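Local coordinates for protein LAE5 (Uncultured bacterium, PDB 5JD3) that probably hydrolyses ester bonds, acting as a GDSL-type serine esterase, at residues G58-L63 against L78-N83; N64-A69 against A228-T233; D98-K103 against V143-P148; K137-L142 against R181-R186. One frame throughout, in Å; residues are numbered along the deposited sequence.

How the contacts relate
The first loop, from helix 59-70 to edge strand 77-82, is closed by contact 1. Contact 2 uses the later half of the same helix and reaches to helix 219-232 near the C terminus. It therefore spans most of the chain and encloses contacts 3 and 4, while it crosses contact 1. Contact 3 joins the end of helix 88-100 to that of helix 132-146. Contact 4 joins 132-146 to 168-187, so contacts 3 and 4 cross and share a helix. Contacts 1 and 2 touch through Leu63, Leu67 and Leu78. In this flavodoxin-like, SGNH-type fold, contact 1 seats a helix on the sheet; contact 2 joins helices of that face, contacts 3 and 4 of the other.

Contact 1: residues G58-L63 against L78-N83; sequences GYVALL and LVNQGN
Leu78 starts the strand side of this contact by laying its CD2 methyl against Leu63 CB, at 3.9 Å. The pair belongs to a helix-on-sheet packing in the flavodoxin-like fold of GDSL hydrolases. Helix 59-70 runs back over strand 77-82, the edge strand that follows it. The two short segments are almost exactly antiparallel, at 177°, with axes 9.3 Å apart. Leu78 CD2 also comes 4.2 Å from Val60 O, so one methyl bridges a turn of the helix.

Val79 turns to the other face of the sheet. Its backbone pairs with Leu30 and Ile32 of the neighbouring strand 29-34.

Asn80 faces the helix again. Its CG lies anti to the backbone N (chi1 -169°), which carries the amide up toward Val60. The two side chains meet at a slant. Val60 CG1 sits 3.8 Å from Asn80 ND2 and 3.9 Å from Asn80 CB. This is plain packing. The ND2 hydrogens are used by Thr38 O and His55 O, so the buried amide is satisfied and its rotation is fixed. Thr38 lies in the short helix 36-39 with Ser36, probably the nucleophile of a Ser36-His216-Asp213 triad.

Two residues on, the chain bends in an Asx turn. Gly82 N donates to Asn80 OD1 at 2.9 Å, tilted 18° from the carbonyl plane.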
loop_
_atom_site.group_PDB
_atom_site.type_symbol
_atom_site.label_atom_id
_atom_site.label_comp_id
_atom_site.label_asym_id
_atom_site.label_seq_id
_atom_site.Cartn_x
_atom_site.Cartn_y
_atom_site.Cartn_z
ATOM N N GLY A 58 11.408 -3.281 2.136
ATOM C CA GLY A 58 10.509 -2.193 2.475
ATOM C C GLY A 58 9.573 -2.535 3.619
ATOM O O GLY A 58 9.891 -3.378 4.457
ATOM N N TYR A 59 8.411 -1.888 3.646
ATOM C CA TYR A 59 7.482 -2.038 4.763
ATOM C C TYR A 59 6.861 -3.431 4.811
ATOM O O TYR A 59 6.540 -3.932 5.888
ATOM C CB TYR A 59 6.385 -0.966 4.700
ATOM C CG TYR A 59 5.290 -1.211 3.681
ATOM C CD1 TYR A 59 4.118 -1.871 4.035
ATOM C CD2 TYR A 59 5.415 -0.760 2.374
ATOM C CE1 TYR A 59 3.111 -2.090 3.113
ATOM C CE2 TYR A 59 4.412 -0.974 1.443
ATOM C CZ TYR A 59 3.264 -1.639 1.819
ATOM O OH TYR A 59 2.263 -1.854 0.896
ATOM N N VAL A 60 6.693 -4.053 3.647
ATOM C CA VAL A 60 6.154 -5.407 3.581
ATOM C C VAL A 60 7.082 -6.378 4.306
ATOM O O VAL A 60 6.631 -7.228 5.075
ATOM C CB VAL A 60 5.952 -5.868 2.124
ATOM C CG1 VAL A 60 5.664 -7.363 2.066
ATOM C CG2 VAL A 60 4.829 -5.078 1.469
ATOM N N ALA A 61 8.382 -6.235 4.067
ATOM C CA ALA A 61 9.380 -7.045 4.754
ATOM C C ALA A 61 9.410 -6.711 6.242
ATOM O O ALA A 61 9.678 -7.575 7.078
ATOM C CB ALA A 61 10.751 -6.840 4.135
ATOM N N LEU A 62 9.133 -5.453 6.564
ATOM C CA LEU A 62 9.078 -5.009 7.951
ATOM C C LEU A 62 7.879 -5.616 8.667
ATOM O O LEU A 62 7.985 -6.048 9.815
ATOM C CB LEU A 62 9.024 -3.483 8.026
ATOM C CG LEU A 62 10.324 -2.774 7.644
ATOM C CD1 LEU A 62 10.170 -1.270 7.746
ATOM C CD2 LEU A 62 11.459 -3.256 8.527
ATOM N N LEU A 63 6.740 -5.644 7.980
ATOM C CA LEU A 63 5.534 -6.266 8.514
ATOM C C LEU A 63 5.767 -7.745 8.785
ATOM O O LEU A 63 5.406 -8.256 9.844
ATOM C CB LEU A 63 4.359 -6.091 7.549
ATOM C CG LEU A 63 3.772 -4.687 7.401
ATOM C CD1 LEU A 63 2.688 -4.675 6.337
ATOM C CD2 LEU A 63 3.221 -4.204 8.728
ATOM N N LEU A 78 2.536 -13.935 4.678
ATOM C CA LEU A 78 2.488 -12.702 3.899
ATOM C C LEU A 78 3.055 -12.869 2.493
ATOM O O LEU A 78 4.068 -13.539 2.292
ATOM C CB LEU A 78 3.233 -11.580 4.627
ATOM C CG LEU A 78 2.413 -10.740 5.611
ATOM C CD1 LEU A 78 2.020 -11.547 6.841
ATOM C CD2 LEU A 78 3.173 -9.483 6.008
ATOM N N VAL A 79 2.387 -12.250 1.523
ATOM C CA VAL A 79 2.803 -12.312 0.126
ATOM C C VAL A 79 2.986 -10.913 -0.455
ATOM O O VAL A 79 2.092 -10.072 -0.359
ATOM C CB VAL A 79 1.779 -13.072 -0.740
ATOM C CG1 VAL A 79 2.353 -13.340 -2.125
ATOM C CG2 VAL A 79 1.367 -14.373 -0.068
ATOM N N ASN A 80 4.144 -10.666 -1.059
ATOM C CA ASN A 80 4.409 -9.383 -1.697
ATOM C C ASN A 80 4.125 -9.443 -3.195
ATOM O O ASN A 80 4.792 -10.164 -3.935
ATOM C CB ASN A 80 5.858 -8.949 -1.451
ATOM C CG ASN A 80 6.121 -7.506 -1.863
ATOM O OD1 ASN A 80 5.375 -6.918 -2.648
ATOM N ND2 ASN A 80 7.194 -6.931 -1.333
ATOM N N GLN A 81 3.134 -8.677 -3.637
ATOM C CA GLN A 81 2.792 -8.617 -5.053
ATOM C C GLN A 81 2.920 -7.196 -5.592
ATOM O O GLN A 81 2.144 -6.775 -6.448
ATOM C CB GLN A 81 1.375 -9.146 -5.286
ATOM C CG GLN A 81 1.264 -10.660 -5.215
ATOM C CD GLN A 81 2.034 -11.349 -6.326
ATOM O OE1 GLN A 81 1.792 -11.105 -7.507
ATOM N NE2 GLN A 81 2.972 -12.211 -5.950
ATOM N N GLY A 82 3.908 -6.465 -5.087
ATOM C CA GLY A 82 4.147 -5.103 -5.524
ATOM C C GLY A 82 4.964 -5.027 -6.800
ATOM O O GLY A 82 5.999 -5.683 -6.926
ATOM N N ASN A 83 4.490 -4.228 -7.751
ATOM C CA ASN A 83 5.195 -4.010 -9.012
ATOM C C ASN A 83 5.497 -2.531 -9.227
ATOM O O ASN A 83 4.588 -1.706 -9.228
ATOM C CB ASN A 83 4.378 -4.546 -10.190
ATOM C CG ASN A 83 4.319 -6.062 -10.224
ATOM O OD1 ASN A 83 4.710 -6.734 -9.271
ATOM N ND2 ASN A 83 3.826 -6.606 -11.329
#

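Contact 2: residues N64-A69 against A228-T233; sequences NAHLFA and AFLAAT
His66 NE2 is hydrogen-bonded to Cys235 O, and the ring it anchors takes a methyl of Leu230 on one face. A carbonyl oxygen can only accept, so NE2 is the donor. Cys235 lies just past helix 219-232, and the bond ties the C-terminal tail to helix 59-70. In the flavodoxin-like fold of this enzyme these are the first long helix and the last one, and they lie side by side on one face of the sheet.

The main contact is a CH-pi interaction. Leu230 CD1 stands 3.3 Å from the centroid of the His66 ring, only 4° off the ring normal. It is close to every ring atom, with His66 ND1 nearest at 3.4 Å. The other methyl, Leu230 CD2, lies over the same side but displaced outward beyond the ring, 3.6 Å from His66 CD2. The two side chains come from opposite directions. The imidazole gets there because its CG is anti to the backbone N (chi1 178°).

Leu63, one turn earlier in the same helix, packs on Leu230 and Phe229 as well. Leu230 thus packs against Leu63, His66 and Leu67 of helix 59-70. Leu67 adds a looser apolar touch. It slides past Leu230 in the opposite sense, and the CD2 methyls of Leu67 and Leu230 are 4.1 Å apart.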
loop_
_atom_site.group_PDB
_atom_site.type_symbol
_atom_site.label_atom_id
_atom_site.label_comp_id
_atom_site.label_asym_id
_atom_site.label_seq_id
_atom_site.Cartn_x
_atom_site.Cartn_y
_atom_site.Cartn_z
ATOM N N ASN A 64 6.378 -8.423 7.819
ATOM C CA ASN A 64 6.651 -9.850 7.932
ATOM C C ASN A 64 7.568 -10.162 9.111
ATOM O O ASN A 64 7.337 -11.117 9.853
ATOM C CB ASN A 64 7.263 -10.374 6.633
ATOM C CG ASN A 64 7.363 -11.886 6.602
ATOM O OD1 ASN A 64 6.370 -12.579 6.379
ATOM N ND2 ASN A 64 8.564 -12.404 6.821
ATOM N N ALA A 65 8.604 -9.347 9.283
ATOM C CA ALA A 65 9.542 -9.521 10.386
ATOM C C ALA A 65 8.871 -9.240 11.726
ATOM O O ALA A 65 9.041 -9.991 12.686
ATOM C CB ALA A 65 10.751 -8.616 10.199
ATOM N N HIS A 66 8.109 -8.152 11.776
ATOM C CA HIS A 66 7.403 -7.737 12.984
ATOM C C HIS A 66 6.421 -8.801 13.463
ATOM O O HIS A 66 6.394 -9.150 14.644
ATOM C CB HIS A 66 6.667 -6.417 12.729
ATOM C CG HIS A 66 5.862 -5.927 13.893
ATOM N ND1 HIS A 66 6.245 -4.847 14.660
ATOM C CD2 HIS A 66 4.683 -6.353 14.407
ATOM C CE1 HIS A 66 5.342 -4.634 15.599
ATOM N NE2 HIS A 66 4.385 -5.536 15.470
ATOM N N LEU A 67 5.615 -9.311 12.539
ATOM C CA LEU A 67 4.583 -10.287 12.872
ATOM C C LEU A 67 5.179 -11.619 13.317
ATOM O O LEU A 67 4.642 -12.278 14.205
ATOM C CB LEU A 67 3.648 -10.493 11.681
ATOM C CG LEU A 67 2.780 -9.280 11.334
ATOM C CD1 LEU A 67 2.152 -9.427 9.956
ATOM C CD2 LEU A 67 1.710 -9.066 12.398
ATOM N N PHE A 68 6.289 -12.014 12.702
ATOM C CA PHE A 68 6.966 -13.248 13.086
ATOM C C PHE A 68 7.618 -13.132 14.458
ATOM O O PHE A 68 7.508 -14.037 15.282
ATOM C CB PHE A 68 8.023 -13.635 12.048
ATOM C CG PHE A 68 7.522 -14.582 10.995
ATOM C CD1 PHE A 68 7.066 -15.843 11.342
ATOM C CD2 PHE A 68 7.523 -14.219 9.659
ATOM C CE1 PHE A 68 6.608 -16.720 10.375
ATOM C CE2 PHE A 68 7.069 -15.091 8.688
ATOM C CZ PHE A 68 6.611 -16.343 9.047
ATOM N N ALA A 69 8.296 -12.015 14.700
ATOM C CA ALA A 69 9.060 -11.834 15.929
ATOM C C ALA A 69 8.167 -11.641 17.153
ATOM O O ALA A 69 8.467 -12.155 18.231
ATOM C CB ALA A 69 10.008 -10.655 15.787
ATOM N N ALA A 228 1.824 2.155 10.742
ATOM C CA ALA A 228 0.466 2.619 10.491
ATOM C C ALA A 228 -0.443 1.428 10.210
ATOM O O ALA A 228 -1.578 1.369 10.685
ATOM C CB ALA A 228 0.441 3.600 9.330
ATOM N N PHE A 229 0.078 0.480 9.438
ATOM C CA PHE A 229 -0.630 -0.751 9.109
ATOM C C PHE A 229 -0.898 -1.579 10.362
ATOM O O PHE A 229 -2.021 -2.029 10.593
ATOM C CB PHE A 229 0.180 -1.564 8.092
ATOM C CG PHE A 229 -0.491 -2.835 7.643
ATOM C CD1 PHE A 229 -1.241 -2.861 6.479
ATOM C CD2 PHE A 229 -0.349 -4.008 8.367
ATOM C CE1 PHE A 229 -1.851 -4.027 6.056
ATOM C CE2 PHE A 229 -0.959 -5.175 7.951
ATOM C CZ PHE A 229 -1.710 -5.185 6.795
ATOM N N LEU A 230 0.147 -1.780 11.160
ATOM C CA LEU A 230 0.060 -2.586 12.373
ATOM C C LEU A 230 -0.915 -1.997 13.384
ATOM O O LEU A 230 -1.692 -2.724 14.005
ATOM C CB LEU A 230 1.442 -2.734 13.009
ATOM C CG LEU A 230 2.460 -3.540 12.202
ATOM C CD1 LEU A 230 3.864 -3.322 12.736
ATOM C CD2 LEU A 230 2.101 -5.018 12.215
ATOM N N ALA A 231 -0.866 -0.679 13.547
ATOM C CA ALA A 231 -1.748 0.014 14.479
ATOM C C ALA A 231 -3.206 -0.122 14.055
ATOM O O ALA A 231 -4.085 -0.345 14.889
ATOM C CB ALA A 231 -1.361 1.481 14.585
ATOM N N ALA A 232 -3.454 0.011 12.756
ATOM C CA ALA A 232 -4.804 -0.095 12.214
ATOM C C ALA A 232 -5.347 -1.514 12.353
ATOM O O ALA A 232 -6.556 -1.717 12.462
ATOM C CB ALA A 232 -4.823 0.338 10.756
ATOM N N THR A 233 -4.447 -2.491 12.348
ATOM C CA THR A 233 -4.833 -3.890 12.489
ATOM C C THR A 233 -4.627 -4.371 13.924
ATOM O O THR A 233 -4.756 -5.559 14.215
ATOM C CB THR A 233 -4.043 -4.795 11.526
ATOM O OG1 THR A 233 -2.642 -4.677 11.797
ATOM C CG2 THR A 233 -4.312 -4.396 10.083
#

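Contact 3: residues D98-K103 against V143-P148; sequences DVFGLK and VARTAP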
loop_
_atom_site.group_PDB
_atom_site.type_symbol
_atom_site.label_atom_id
_atom_site.label_comp_id
_atom_site.label_asym_id
_atom_site.label_seq_id
_atom_site.Cartn_x
_atom_site.Cartn_y
_atom_site.Cartn_z
ATOM N N ASP A 98 -2.527 -12.338 -9.912
ATOM C CA ASP A 98 -1.701 -11.923 -8.781
ATOM C C ASP A 98 -2.473 -11.766 -7.470
ATOM O O ASP A 98 -1.866 -11.620 -6.410
ATOM C CB ASP A 98 -0.979 -10.614 -9.110
ATOM C CG ASP A 98 0.100 -10.794 -10.160
ATOM O OD1 ASP A 98 0.314 -11.941 -10.605
ATOM O OD2 ASP A 98 0.744 -9.791 -10.531
ATOM N N VAL A 99 -3.799 -11.792 -7.536
ATOM C CA VAL A 99 -4.606 -11.704 -6.321
ATOM C C VAL A 99 -5.522 -12.915 -6.161
ATOM O O VAL A 99 -5.336 -13.722 -5.250
ATOM C CB VAL A 99 -5.458 -10.420 -6.295
ATOM C CG1 VAL A 99 -6.297 -10.367 -5.028
ATOM C CG2 VAL A 99 -4.567 -9.191 -6.396
ATOM N N PHE A 100 -6.505 -13.038 -7.048
ATOM C CA PHE A 100 -7.468 -14.134 -6.982
ATOM C C PHE A 100 -6.801 -15.497 -7.145
ATOM O O PHE A 100 -7.196 -16.470 -6.502
ATOM C CB PHE A 100 -8.551 -13.959 -8.047
ATOM C CG PHE A 100 -9.496 -12.825 -7.773
ATOM C CD1 PHE A 100 -9.689 -12.363 -6.481
ATOM C CD2 PHE A 100 -10.197 -12.225 -8.806
ATOM C CE1 PHE A 100 -10.560 -11.320 -6.226
ATOM C CE2 PHE A 100 -11.070 -11.183 -8.558
ATOM C CZ PHE A 100 -11.252 -10.731 -7.266
ATOM N N GLY A 101 -5.785 -15.557 -7.998
ATOM C CA GLY A 101 -5.101 -16.804 -8.287
ATOM C C GLY A 101 -4.248 -17.326 -7.146
ATOM O O GLY A 101 -3.642 -18.392 -7.254
ATOM N N LEU A 102 -4.197 -16.577 -6.048
ATOM C CA LEU A 102 -3.414 -16.983 -4.888
ATOM C C LEU A 102 -4.313 -17.389 -3.726
ATOM O O LEU A 102 -3.830 -17.862 -2.698
ATOM C CB LEU A 102 -2.472 -15.856 -4.460
ATOM C CG LEU A 102 -1.444 -15.436 -5.513
ATOM C CD1 LEU A 102 -0.490 -14.391 -4.955
ATOM C CD2 LEU A 102 -0.681 -16.646 -6.028
ATOM N N LYS A 103 -5.618 -17.226 -3.864
ATOM C CA LYS A 103 -6.576 -17.584 -2.819
ATOM C C LYS A 103 -6.297 -16.996 -1.459
ATOM O O LYS A 103 -6.115 -17.704 -0.508
ATOM C CB LYS A 103 -6.752 -19.093 -2.724
ATOM C CG LYS A 103 -7.236 -19.776 -3.974
ATOM C CD LYS A 103 -6.414 -21.020 -4.241
ATOM C CE LYS A 103 -6.832 -21.797 -5.487
ATOM N NZ LYS A 103 -7.337 -21.004 -6.649
ATOM N N VAL A 143 -12.142 -3.645 -5.496
ATOM C CA VAL A 143 -12.602 -3.931 -4.144
ATOM C C VAL A 143 -13.929 -4.684 -4.161
ATOM O O VAL A 143 -14.112 -5.648 -3.416
ATOM C CB VAL A 143 -12.751 -2.635 -3.323
ATOM C CG1 VAL A 143 -13.550 -2.891 -2.059
ATOM C CG2 VAL A 143 -11.381 -2.056 -2.993
ATOM N N ALA A 144 -14.842 -4.249 -5.023
ATOM C CA ALA A 144 -16.162 -4.868 -5.131
ATOM C C ALA A 144 -16.074 -6.347 -5.500
ATOM O O ALA A 144 -16.892 -7.153 -5.056
ATOM C CB ALA A 144 -17.011 -4.122 -6.149
ATOM N N ARG A 145 -15.080 -6.700 -6.309
ATOM C CA ARG A 145 -14.892 -8.085 -6.728
ATOM C C ARG A 145 -14.127 -8.904 -5.692
ATOM O O ARG A 145 -14.215 -10.131 -5.675
ATOM C CB ARG A 145 -14.154 -8.149 -8.068
ATOM C CG ARG A 145 -14.965 -7.695 -9.268
ATOM C CD ARG A 145 -14.743 -8.628 -10.452
ATOM N NE ARG A 145 -13.325 -8.871 -10.705
ATOM C CZ ARG A 145 -12.611 -8.249 -11.638
ATOM N NH1 ARG A 145 -13.184 -7.343 -12.419
ATOM N NH2 ARG A 145 -11.327 -8.537 -11.794
ATOM N N THR A 146 -13.377 -8.221 -4.831
ATOM C CA THR A 146 -12.474 -8.896 -3.903
ATOM C C THR A 146 -13.047 -8.991 -2.488
ATOM O O THR A 146 -12.774 -9.947 -1.763
ATOM C CB THR A 146 -11.108 -8.177 -3.848
ATOM O OG1 THR A 146 -10.592 -8.030 -5.176
ATOM C CG2 THR A 146 -10.112 -8.965 -3.011
ATOM N N ALA A 147 -13.846 -8.002 -2.101
ATOM C CA ALA A 147 -14.418 -7.950 -0.756
ATOM C C ALA A 147 -15.185 -9.217 -0.330
ATOM O O ALA A 147 -15.017 -9.677 0.799
ATOM C CB ALA A 147 -15.324 -6.725 -0.623
ATOM N N PRO A 148 -16.028 -9.786 -1.215
ATOM C CA PRO A 148 -16.760 -10.967 -0.735
ATOM C C PRO A 148 -15.905 -12.230 -0.633
ATOM O O PRO A 148 -16.245 -13.123 0.142
ATOM C CB PRO A 148 -17.858 -11.156 -1.792
ATOM C CG PRO A 148 -17.910 -9.869 -2.549
ATOM C CD PRO A 148 -16.514 -9.358 -2.538
#
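This is a partly buried van der Waals contact between the ends of two neighbouring helices of the flavodoxin-like fold. Phe100, at the end of helix 88-100, pushes the far end of its ring against Arg145 and Thr146. Arg145 CB and Thr146 CA lie in the ring plane, at its edge. Phe100 CZ comes 3.4 Å from Arg145 O, and CE1 comes 3.5 Å from Thr146 OG1. Both oxygens approach obliquely.

The Arg145 side chain crosses the phenyl group at about a right angle. Phe100 CE2 meets the edge of the guanidinium, 3.9 Å from Arg145 NE. The two planes are 56° apart, so the groups do not stack. Bends at chi2 and chi3 bring the arginine there. Its NH1 forms a salt bridge with Glu141, and Thr146 OG1 is hydrogen-bonded to Leu142 O, one turn back in the same helix.

Past Phe100 the chain leaves the helix in a type I turn ending at Lys103. Within helix 88-100, Trp95 meets the Phe100 ring in a T-shaped pair. On the sheet side, Thr146 packs on Val107 of strand 106-110 and Met153 of strand 152-156, while Val99 also packs on Val107.

Contact 4: residues K137-L142 against R181-R186; sequences KTLDEL and RRVAER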
loop_
_atom_site.group_PDB
_atom_site.type_symbol
_atom_site.label_atom_id
_atom_site.label_comp_id
_atom_site.label_asym_id
_atom_site.label_seq_id
_atom_site.Cartn_x
_atom_site.Cartn_y
_atom_site.Cartn_z
ATOM N N LYS A 137 -13.339 4.647 -10.029
ATOM C CA LYS A 137 -14.093 3.586 -10.686
ATOM C C LYS A 137 -13.342 2.258 -10.679
ATOM O O LYS A 137 -13.920 1.212 -10.386
ATOM C CB LYS A 137 -14.425 3.989 -12.125
ATOM C CG LYS A 137 -15.387 3.049 -12.836
ATOM C CD LYS A 137 -16.740 3.711 -13.046
ATOM C CE LYS A 137 -17.622 2.891 -13.974
ATOM N NZ LYS A 137 -18.947 3.536 -14.195
ATOM N N THR A 138 -12.051 2.308 -10.994
ATOM C CA THR A 138 -11.227 1.104 -11.046
ATOM C C THR A 138 -10.968 0.542 -9.650
ATOM O O THR A 138 -11.066 -0.665 -9.432
ATOM C CB THR A 138 -9.877 1.374 -11.739
ATOM O OG1 THR A 138 -10.105 2.004 -13.006
ATOM C CG2 THR A 138 -9.115 0.076 -11.953
ATOM N N LEU A 139 -10.638 1.424 -8.712
ATOM C CA LEU A 139 -10.356 1.023 -7.336
ATOM C C LEU A 139 -11.587 0.411 -6.676
ATOM O O LEU A 139 -11.497 -0.610 -5.996
ATOM C CB LEU A 139 -9.866 2.221 -6.520
ATOM C CG LEU A 139 -9.410 1.971 -5.083
ATOM C CD1 LEU A 139 -8.154 1.120 -5.063
ATOM C CD2 LEU A 139 -9.177 3.292 -4.366
ATOM N N ASP A 140 -12.735 1.047 -6.885
ATOM C CA ASP A 140 -14.002 0.562 -6.350
ATOM C C ASP A 140 -14.365 -0.790 -6.953
ATOM O O ASP A 140 -14.917 -1.658 -6.275
ATOM C CB ASP A 140 -15.114 1.579 -6.618
ATOM C CG ASP A 140 -16.488 1.056 -6.249
ATOM O OD1 ASP A 140 -16.897 1.231 -5.082
ATOM O OD2 ASP A 140 -17.162 0.478 -7.128
ATOM N N GLU A 141 -14.097 -0.979 -8.230
ATOM C CA GLU A 141 -14.372 -2.235 -8.909
ATOM C C GLU A 141 -13.499 -3.387 -8.447
ATOM O O GLU A 141 -13.962 -4.477 -8.285
ATOM C CB GLU A 141 -14.397 -2.071 -10.422
ATOM C CG GLU A 141 -14.227 -3.327 -11.270
ATOM C CD GLU A 141 -15.385 -4.359 -11.254
ATOM O OE1 GLU A 141 -16.514 -4.092 -10.752
ATOM O OE2 GLU A 141 -15.179 -5.486 -11.758
ATOM N N LEU A 142 -12.223 -3.120 -8.236
ATOM C CA LEU A 142 -11.332 -4.152 -7.717
ATOM C C LEU A 142 -11.780 -4.609 -6.335
ATOM O O LEU A 142 -11.798 -5.803 -6.036
ATOM C CB LEU A 142 -9.890 -3.644 -7.657
ATOM C CG LEU A 142 -9.204 -3.335 -8.987
ATOM C CD1 LEU A 142 -7.791 -2.824 -8.748
ATOM C CD2 LEU A 142 -9.189 -4.565 -9.881
ATOM N N ARG A 181 -10.736 6.619 0.531
ATOM C CA ARG A 181 -11.469 6.575 1.790
ATOM C C ARG A 181 -12.943 6.257 1.573
ATOM O O ARG A 181 -13.519 5.441 2.292
ATOM C CB ARG A 181 -11.336 7.901 2.545
ATOM C CG ARG A 181 -9.997 8.115 3.235
ATOM C CD ARG A 181 -10.009 9.401 4.049
ATOM N NE ARG A 181 -8.675 9.799 4.492
ATOM C CZ ARG A 181 -8.170 9.526 5.690
ATOM N NH1 ARG A 181 -6.947 9.933 6.004
ATOM N NH2 ARG A 181 -8.887 8.850 6.579
ATOM N N ARG A 182 -13.550 6.900 0.581
ATOM C CA ARG A 182 -14.973 6.713 0.324
ATOM C C ARG A 182 -15.249 5.369 -0.343
ATOM O O ARG A 182 -16.394 4.920 -0.397
ATOM C CB ARG A 182 -15.525 7.855 -0.534
ATOM C CG ARG A 182 -14.963 7.927 -1.941
ATOM C CD ARG A 182 -15.583 9.082 -2.709
ATOM N NE ARG A 182 -17.031 8.939 -2.835
ATOM C CZ ARG A 182 -17.833 9.870 -3.343
ATOM N NH1 ARG A 182 -17.330 11.019 -3.771
ATOM N NH2 ARG A 182 -19.139 9.652 -3.419
ATOM N N VAL A 183 -14.201 4.729 -0.850
ATOM C CA VAL A 183 -14.324 3.378 -1.386
ATOM C C VAL A 183 -14.265 2.368 -0.244
ATOM O O VAL A 183 -15.027 1.399 -0.215
ATOM C CB VAL A 183 -13.221 3.065 -2.420
ATOM C CG1 VAL A 183 -13.254 1.597 -2.813
ATOM C CG2 VAL A 183 -13.385 3.945 -3.648
ATOM N N ALA A 184 -13.362 2.611 0.702
ATOM C CA ALA A 184 -13.223 1.755 1.874
ATOM C C ALA A 184 -14.495 1.767 2.715
ATOM O O ALA A 184 -14.974 0.719 3.148
ATOM C CB ALA A 184 -12.030 2.192 2.712
ATOM N N GLU A 185 -15.037 2.960 2.937
ATOM C CA GLU A 185 -16.267 3.123 3.705
ATOM C C GLU A 185 -17.431 2.416 3.021
ATOM O O GLU A 185 -18.293 1.832 3.678
ATOM C CB GLU A 185 -16.580 4.614 3.895
ATOM C CG GLU A 185 -17.804 4.924 4.759
ATOM C CD GLU A 185 -19.120 4.828 4.001
ATOM O OE1 GLU A 185 -19.109 4.979 2.761
ATOM O OE2 GLU A 185 -20.165 4.604 4.647
ATOM N N ARG A 186 -17.445 2.471 1.694
ATOM C CA ARG A 186 -18.557 1.951 0.909
ATOM C C ARG A 186 -18.618 0.425 0.928
ATOM O O ARG A 186 -19.691 -0.162 0.782
ATOM C CB ARG A 186 -18.455 2.459 -0.531
ATOM C CG ARG A 186 -19.728 2.329 -1.346
ATOM C CD ARG A 186 -19.781 3.401 -2.422
ATOM N NE ARG A 186 -18.525 3.490 -3.162
ATOM C CZ ARG A 186 -18.226 4.467 -4.012
ATOM N NH1 ARG A 186 -19.091 5.447 -4.231
ATOM N NH2 ARG A 186 -17.059 4.466 -4.641
#
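Asp140 and Arg186 form the polar part of this contact, a salt bridge near the surface. Arg186 NH2 is 3.3 Å from Asp140 OD1. As a hydrogen bond it is weak and bent. Arg186 NE lies almost as near the same oxygen, at 3.4 Å. The side chains cross at about a right angle, and the carboxylate and guanidinium planes are 85° apart. The ions are therefore not in the flat, two-pronged arrangement. The firmer partner of Asp140 OD1 is His187 NE2, so one oxygen serves two neighbouring residues of helix 168-187. The carboxylate points there because CG is anti to the backbone N (chi1 172°).

The apolar part lies deeper and centres on Val183. Its CG1 packs on the backbone of the facing helix, 3.8 Å from Asp140 CA. Its CG2 turns to the side chains, 4.2 Å from Asp140 CB and 4.3 Å from Leu139 CD2. The CA atoms of Asp140 and Val183 are 5.7 Å apart, so the helices come close at this point.

The short segments run in nearly the same direction, crossing at -26° with axes 9.8 Å apart. Parallel helices side by side, each leading into its own strand, 152-156 or 190-192, are typical of the successive beta-alpha-beta crossovers of a flavodoxin-like fold.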